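Local coordinates for N-ACETYLMURAMOYL-L-ALANINE AMIDASE CwlV (PDB 1JWQ), which probably hydrolyses, through this zinc-binding catalytic domain, the amide bond between N-acetylmuramic acid and L-alanine in cell-wall peptidoglycan, at residues S78-S83 against A138-V143; M1-I6 against E48-R53. All blocks are in the same frame, centred on the assembly; numbering follows the deposited sequence.

Interaction 1 of 2, residues S78-S83 against A138-V143; sequences SIHANS and AVLLEV. With ZN (zinc ion), chain B.
His80 and Glu142 both turn CG anti to the carbonyl carbon (chi1 -70° and -76°), and a second bend at chi2 folds the Glu142 carboxylate back over the neighbouring strand, where OE1 sits 3.4 Å from His80 CB. Leu140 instead sets CG anti to the backbone N, which carries its branch across the imidazole at about a right angle, with Leu140 CG 3.5 Å from His80 CD2 and Leu140 CD1 close to both CD2 and NE2 of His80. Beneath these side chains run two parallel strands of the mixed sheet. Ser78 N binds Val139 O, Leu141 N binds Ser78 O, His80 N binds Leu141 O and Val143 N binds His80 O; the third is the most bent at hydrogen. Ser78, His80, Leu140 and Glu142 share the face that carries the metal site. Ile79 and Leu141 point to the other; Ile79 CG2 also meets Val143 CG2, and Leu141 reaches helix 102-116.

Both imidazole nitrogens have partners. His80 ND1 binds the zinc ion at 2.2 Å, and His10 and Glu26 complete the protein ligands. His80 NE2 makes a weak hydrogen bond, 2.9 Å long, to Ser78 OG at the ring edge and in its plane; that hydroxyl is also bonded to Asp7. With Leu140 crossing the ring, this link and the metal bond probably limit its rotation.

One of the two zinc-bound waters, 2.0 Å from the metal, donates to Glu142 OE1 at 2.7 Å and to Ala81 O at 2.9 Å. Both its hydrogens are thus directed at protein oxygens while its own oxygen faces the zinc. Such an oriented water, probably polarised by the metal, beside a carboxylate is consistent with the family's zinc-dependent hydrolysis, in which a glutamate of this kind probably helps activate the attacking water.

Interaction 2 of 2, residues M1-I6 against E48-R53; sequences MKVVVI and EVVLTR
Ile6 and Leu51 run alongside each other in the same direction, with Leu51 CD1 3.8 Å from Ile6 CB and a little farther from Ile6 CG1. One step back on this face, Ile6 CG1 reaches Val49 CG1. The opposite face carries Val3, Val5, Glu48 and Val50. There Val5, with CG1 anti to the backbone N (chi1 172°), brings that methyl 3.7 Å from Thr52 CG2, and Val3 CG2 meets the extended Glu48 chain near OE2. Five backbone hydrogen bonds join the parallel strands, from Glu48 N to Lys2 O through to Thr52 N to Ile6 O; Val50 N to Val4 O is the straightest at 176°. Strand 2-8, helix 26-42 and strand 47-51 form a beta-alpha-beta unit at one border of the sheet. Helix 26-42 packs on Ile6, Val49 and Leu51, and an alanine in place of Leu51 would probably open a gap between Ile6 and Leu35 of that helix. Ile6 O also accepts a bond from a water, 2.8 Å away, which in turn accepts from Arg53 N. Farther out, Thr52 OG1 bonds to Asp7, and the Arg53 guanidinium is held by backbone oxygens of Ala8, Gly9, Lys27 and Asp55.

Both contacts pair parallel strands of one sheet, but at different depths. Interaction 1 joins central strands and is almost wholly buried; interaction 2 includes the border strand 47-51 and is only partly buried, with Met1 and Glu48 exposed. Their centres lie about 17 Å apart. Strands 2-8 and 75-82 are neighbours, and Ile79 CD1 packs 3.9 Å from Ile6 CG2. The chemistry differs accordingly: aliphatic packing dominates residues 1-6 against 48-53, whereas 78-83 against 138-143 places polar groups around a metal. Asp7 connects the two, bonding to Ser78 through one carboxylate oxygen and to Thr52 through the other.

Interaction 1 of 2, residues S78-S83 against A138-V143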
loop_
_atom_site.group_PDB
_atom_site.type_symbol
_atom_site.label_atom_id
_atom_site.label_comp_id
_atom_site.label_asym_id
_atom_site.label_seq_id
_atom_site.Cartn_x
_atom_site.Cartn_y
_atom_site.Cartn_z
ATOM N N SER A 78 2.519 2.198 2.547
ATOM C CA SER A 78 2.992 2.350 1.180
ATOM C C SER A 78 2.341 1.231 0.378
ATOM O O SER A 78 2.385 0.068 0.778
ATOM C CB SER A 78 4.515 2.244 1.122
ATOM O OG SER A 78 4.980 2.578 -0.175
ATOM N N ILE A 79 1.713 1.592 -0.737
ATOM C CA ILE A 79 1.023 0.627 -1.578
ATOM C C ILE A 79 1.805 0.347 -2.855
ATOM O O ILE A 79 2.191 1.262 -3.581
ATOM C CB ILE A 79 -0.393 1.123 -1.933
ATOM C CG1 ILE A 79 -1.199 1.345 -0.647
ATOM C CG2 ILE A 79 -1.090 0.101 -2.816
ATOM C CD1 ILE A 79 -2.607 1.889 -0.887
ATOM N N HIS A 80 2.034 -0.936 -3.103
ATOM C CA HIS A 80 2.801 -1.386 -4.255
ATOM C C HIS A 80 2.193 -2.627 -4.898
ATOM O O HIS A 80 1.254 -3.224 -4.375
ATOM C CB HIS A 80 4.228 -1.726 -3.813
ATOM C CG HIS A 80 5.052 -0.534 -3.442
ATOM N ND1 HIS A 80 6.024 -0.018 -4.269
ATOM C CD2 HIS A 80 5.053 0.238 -2.330
ATOM C CE1 HIS A 80 6.592 1.021 -3.685
ATOM N NE2 HIS A 80 6.021 1.199 -2.507
ATOM N N ALA A 81 2.747 -2.994 -6.050
ATOM C CA ALA A 81 2.349 -4.190 -6.784
ATOM C C ALA A 81 3.693 -4.865 -7.037
ATOM O O ALA A 81 4.689 -4.190 -7.317
ATOM C CB ALA A 81 1.668 -3.829 -8.096
ATOM N N ASN A 82 3.713 -6.189 -6.937
ATOM C CA ASN A 82 4.935 -6.974 -7.071
ATOM C C ASN A 82 5.272 -7.453 -8.483
ATOM O O ASN A 82 4.465 -7.351 -9.407
ATOM C CB ASN A 82 4.823 -8.183 -6.136
ATOM C CG ASN A 82 6.103 -8.469 -5.378
ATOM O OD1 ASN A 82 6.069 -9.075 -4.305
ATOM N ND2 ASN A 82 7.232 -8.050 -5.928
ATOM N N SER A 83 6.481 -7.981 -8.635
ATOM C CA SER A 83 6.933 -8.503 -9.914
ATOM C C SER A 83 7.990 -9.559 -9.658
ATOM O O SER A 83 8.800 -9.431 -8.736
ATOM C CB SER A 83 7.517 -7.393 -10.784
ATOM O OG SER A 83 7.727 -7.861 -12.104
ATOM N N ALA A 138 4.853 1.628 10.269
ATOM C CA ALA A 138 4.843 1.739 8.820
ATOM C C ALA A 138 4.953 0.400 8.127
ATOM O O ALA A 138 5.815 -0.413 8.450
ATOM C CB ALA A 138 5.987 2.652 8.361
ATOM N N VAL A 139 4.080 0.178 7.158
ATOM C CA VAL A 139 4.112 -1.069 6.415
ATOM C C VAL A 139 4.051 -0.800 4.924
ATOM O O VAL A 139 3.591 0.255 4.485
ATOM C CB VAL A 139 2.940 -1.992 6.807
ATOM C CG1 VAL A 139 3.028 -2.339 8.298
ATOM C CG2 VAL A 139 1.612 -1.318 6.490
ATOM N N LEU A 140 4.551 -1.754 4.152
ATOM C CA LEU A 140 4.530 -1.643 2.703
ATOM C C LEU A 140 3.761 -2.856 2.214
ATOM O O LEU A 140 4.069 -3.993 2.575
ATOM C CB LEU A 140 5.951 -1.633 2.136
ATOM C CG LEU A 140 6.039 -1.394 0.627
ATOM C CD1 LEU A 140 7.322 -0.637 0.294
ATOM C CD2 LEU A 140 5.977 -2.732 -0.106
ATOM N N LEU A 141 2.739 -2.607 1.410
ATOM C CA LEU A 141 1.910 -3.682 0.905
ATOM C C LEU A 141 2.196 -3.978 -0.556
ATOM O O LEU A 141 2.217 -3.076 -1.382
ATOM C CB LEU A 141 0.432 -3.307 1.063
ATOM C CG LEU A 141 0.004 -2.740 2.422
ATOM C CD1 LEU A 141 -1.481 -2.388 2.366
ATOM C CD2 LEU A 141 0.275 -3.753 3.528
ATOM N N GLU A 142 2.453 -5.245 -0.856
ATOM C CA GLU A 142 2.667 -5.677 -2.232
ATOM C C GLU A 142 1.370 -6.442 -2.464
ATOM O O GLU A 142 1.247 -7.610 -2.099
ATOM C CB GLU A 142 3.888 -6.594 -2.325
ATOM C CG GLU A 142 5.220 -5.849 -2.237
ATOM C CD GLU A 142 5.499 -4.995 -3.462
ATOM O OE1 GLU A 142 6.501 -4.243 -3.457
ATOM O OE2 GLU A 142 4.723 -5.077 -4.437
ATOM N N VAL A 143 0.395 -5.758 -3.052
ATOM C CA VAL A 143 -0.930 -6.325 -3.265
ATOM C C VAL A 143 -1.001 -7.619 -4.059
ATOM O O VAL A 143 -1.714 -8.540 -3.675
ATOM C CB VAL A 143 -1.866 -5.289 -3.917
ATOM C CG1 VAL A 143 -3.287 -5.836 -3.978
ATOM C CG2 VAL A 143 -1.834 -3.989 -3.113
HETATM ZN ZN ZN B . 6.797 -0.967 -6.067
HETATM O O HOH W 1 6.911 -2.972 -5.837
HETATM O O HOH W 2 8.864 -1.105 -5.178
#

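Interaction 2 of 2, residues M1-I6 against E48-R53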
loop_
_atom_site.group_PDB
_atom_site.type_symbol
_atom_site.label_atom_id
_atom_site.label_comp_id
_atom_site.label_asym_id
_atom_site.label_seq_id
_atom_site.Cartn_x
_atom_site.Cartn_y
_atom_site.Cartn_z
ATOM N N MET A 1 -6.717 15.101 15.538
ATOM C CA MET A 1 -7.072 13.815 14.872
ATOM C C MET A 1 -5.826 12.971 14.638
ATOM O O MET A 1 -4.702 13.435 14.835
ATOM C CB MET A 1 -7.742 14.083 13.522
ATOM C CG MET A 1 -9.000 14.918 13.596
ATOM S SD MET A 1 -9.642 15.249 11.951
ATOM C CE MET A 1 -8.735 16.741 11.520
ATOM N N LYS A 2 -6.035 11.728 14.218
ATOM C CA LYS A 2 -4.924 10.837 13.928
ATOM C C LYS A 2 -4.594 10.996 12.451
ATOM O O LYS A 2 -5.484 10.982 11.600
ATOM C CB LYS A 2 -5.294 9.389 14.256
ATOM C CG LYS A 2 -5.538 9.166 15.744
ATOM C CD LYS A 2 -5.663 7.695 16.101
ATOM C CE LYS A 2 -5.795 7.522 17.610
ATOM N NZ LYS A 2 -5.805 6.089 18.018
ATOM N N VAL A 3 -3.311 11.169 12.160
ATOM C CA VAL A 3 -2.851 11.363 10.794
ATOM C C VAL A 3 -2.456 10.051 10.137
ATOM O O VAL A 3 -1.703 9.258 10.702
ATOM C CB VAL A 3 -1.653 12.334 10.762
ATOM C CG1 VAL A 3 -1.126 12.478 9.351
ATOM C CG2 VAL A 3 -2.082 13.688 11.308
ATOM N N VAL A 4 -2.972 9.842 8.933
ATOM C CA VAL A 4 -2.695 8.636 8.167
ATOM C C VAL A 4 -2.040 9.027 6.852
ATOM O O VAL A 4 -2.622 9.769 6.064
ATOM C CB VAL A 4 -3.999 7.873 7.849
ATOM C CG1 VAL A 4 -3.691 6.614 7.036
ATOM C CG2 VAL A 4 -4.718 7.521 9.137
ATOM N N VAL A 5 -0.828 8.539 6.613
ATOM C CA VAL A 5 -0.151 8.860 5.365
ATOM C C VAL A 5 -0.177 7.639 4.463
ATOM O O VAL A 5 0.241 6.554 4.858
ATOM C CB VAL A 5 1.308 9.316 5.606
ATOM C CG1 VAL A 5 2.051 9.442 4.273
ATOM C CG2 VAL A 5 1.311 10.660 6.320
ATOM N N ILE A 6 -0.712 7.825 3.262
ATOM C CA ILE A 6 -0.803 6.758 2.280
ATOM C C ILE A 6 0.159 7.120 1.168
ATOM O O ILE A 6 0.065 8.194 0.572
ATOM C CB ILE A 6 -2.217 6.637 1.695
ATOM C CG1 ILE A 6 -3.233 6.431 2.823
ATOM C CG2 ILE A 6 -2.263 5.483 0.697
ATOM C CD1 ILE A 6 -3.063 5.143 3.597
ATOM N N GLU A 48 -7.176 12.138 9.650
ATOM C CA GLU A 48 -6.687 13.172 8.758
ATOM C C GLU A 48 -5.818 12.399 7.776
ATOM O O GLU A 48 -4.697 12.018 8.100
ATOM C CB GLU A 48 -5.850 14.195 9.526
ATOM C CG GLU A 48 -5.268 15.288 8.657
ATOM C CD GLU A 48 -4.576 16.366 9.469
ATOM O OE1 GLU A 48 -3.912 17.227 8.859
ATOM O OE2 GLU A 48 -4.703 16.354 10.715
ATOM N N VAL A 49 -6.352 12.148 6.584
ATOM C CA VAL A 49 -5.633 11.381 5.572
ATOM C C VAL A 49 -4.788 12.240 4.649
ATOM O O VAL A 49 -5.274 13.196 4.046
ATOM C CB VAL A 49 -6.617 10.556 4.718
ATOM C CG1 VAL A 49 -5.851 9.673 3.743
ATOM C CG2 VAL A 49 -7.502 9.720 5.625
ATOM N N VAL A 50 -3.513 11.886 4.539
ATOM C CA VAL A 50 -2.590 12.620 3.692
ATOM C C VAL A 50 -1.912 11.666 2.722
ATOM O O VAL A 50 -1.364 10.648 3.130
ATOM C CB VAL A 50 -1.497 13.314 4.529
ATOM C CG1 VAL A 50 -0.485 13.988 3.607
ATOM C CG2 VAL A 50 -2.131 14.343 5.468
ATOM N N LEU A 51 -1.957 11.995 1.439
ATOM C CA LEU A 51 -1.312 11.164 0.434
ATOM C C LEU A 51 -0.012 11.812 -0.009
ATOM O O LEU A 51 0.015 13.002 -0.322
ATOM C CB LEU A 51 -2.225 10.973 -0.783
ATOM C CG LEU A 51 -3.145 9.748 -0.766
ATOM C CD1 LEU A 51 -4.029 9.761 0.479
ATOM C CD2 LEU A 51 -3.989 9.751 -2.032
ATOM N N THR A 52 1.069 11.039 -0.036
ATOM C CA THR A 52 2.350 11.583 -0.482
ATOM C C THR A 52 2.192 12.083 -1.916
ATOM O O THR A 52 2.796 13.084 -2.302
ATOM C CB THR A 52 3.467 10.528 -0.429
ATOM O OG1 THR A 52 3.076 9.374 -1.183
ATOM C CG2 THR A 52 3.746 10.128 1.012
ATOM N N ARG A 53 1.384 11.380 -2.704
ATOM C CA ARG A 53 1.115 11.793 -4.076
ATOM C C ARG A 53 -0.315 11.431 -4.451
ATOM O O ARG A 53 -0.805 10.340 -4.137
ATOM C CB ARG A 53 2.111 11.166 -5.059
ATOM C CG ARG A 53 1.853 9.730 -5.448
ATOM C CD ARG A 53 2.856 9.307 -6.515
ATOM N NE ARG A 53 2.746 7.891 -6.856
ATOM C CZ ARG A 53 2.068 7.411 -7.893
ATOM N NH1 ARG A 53 1.422 8.234 -8.716
ATOM N NH2 ARG A 53 2.047 6.104 -8.114
HETATM O O HOH W 3 0.205 8.551 -2.212
#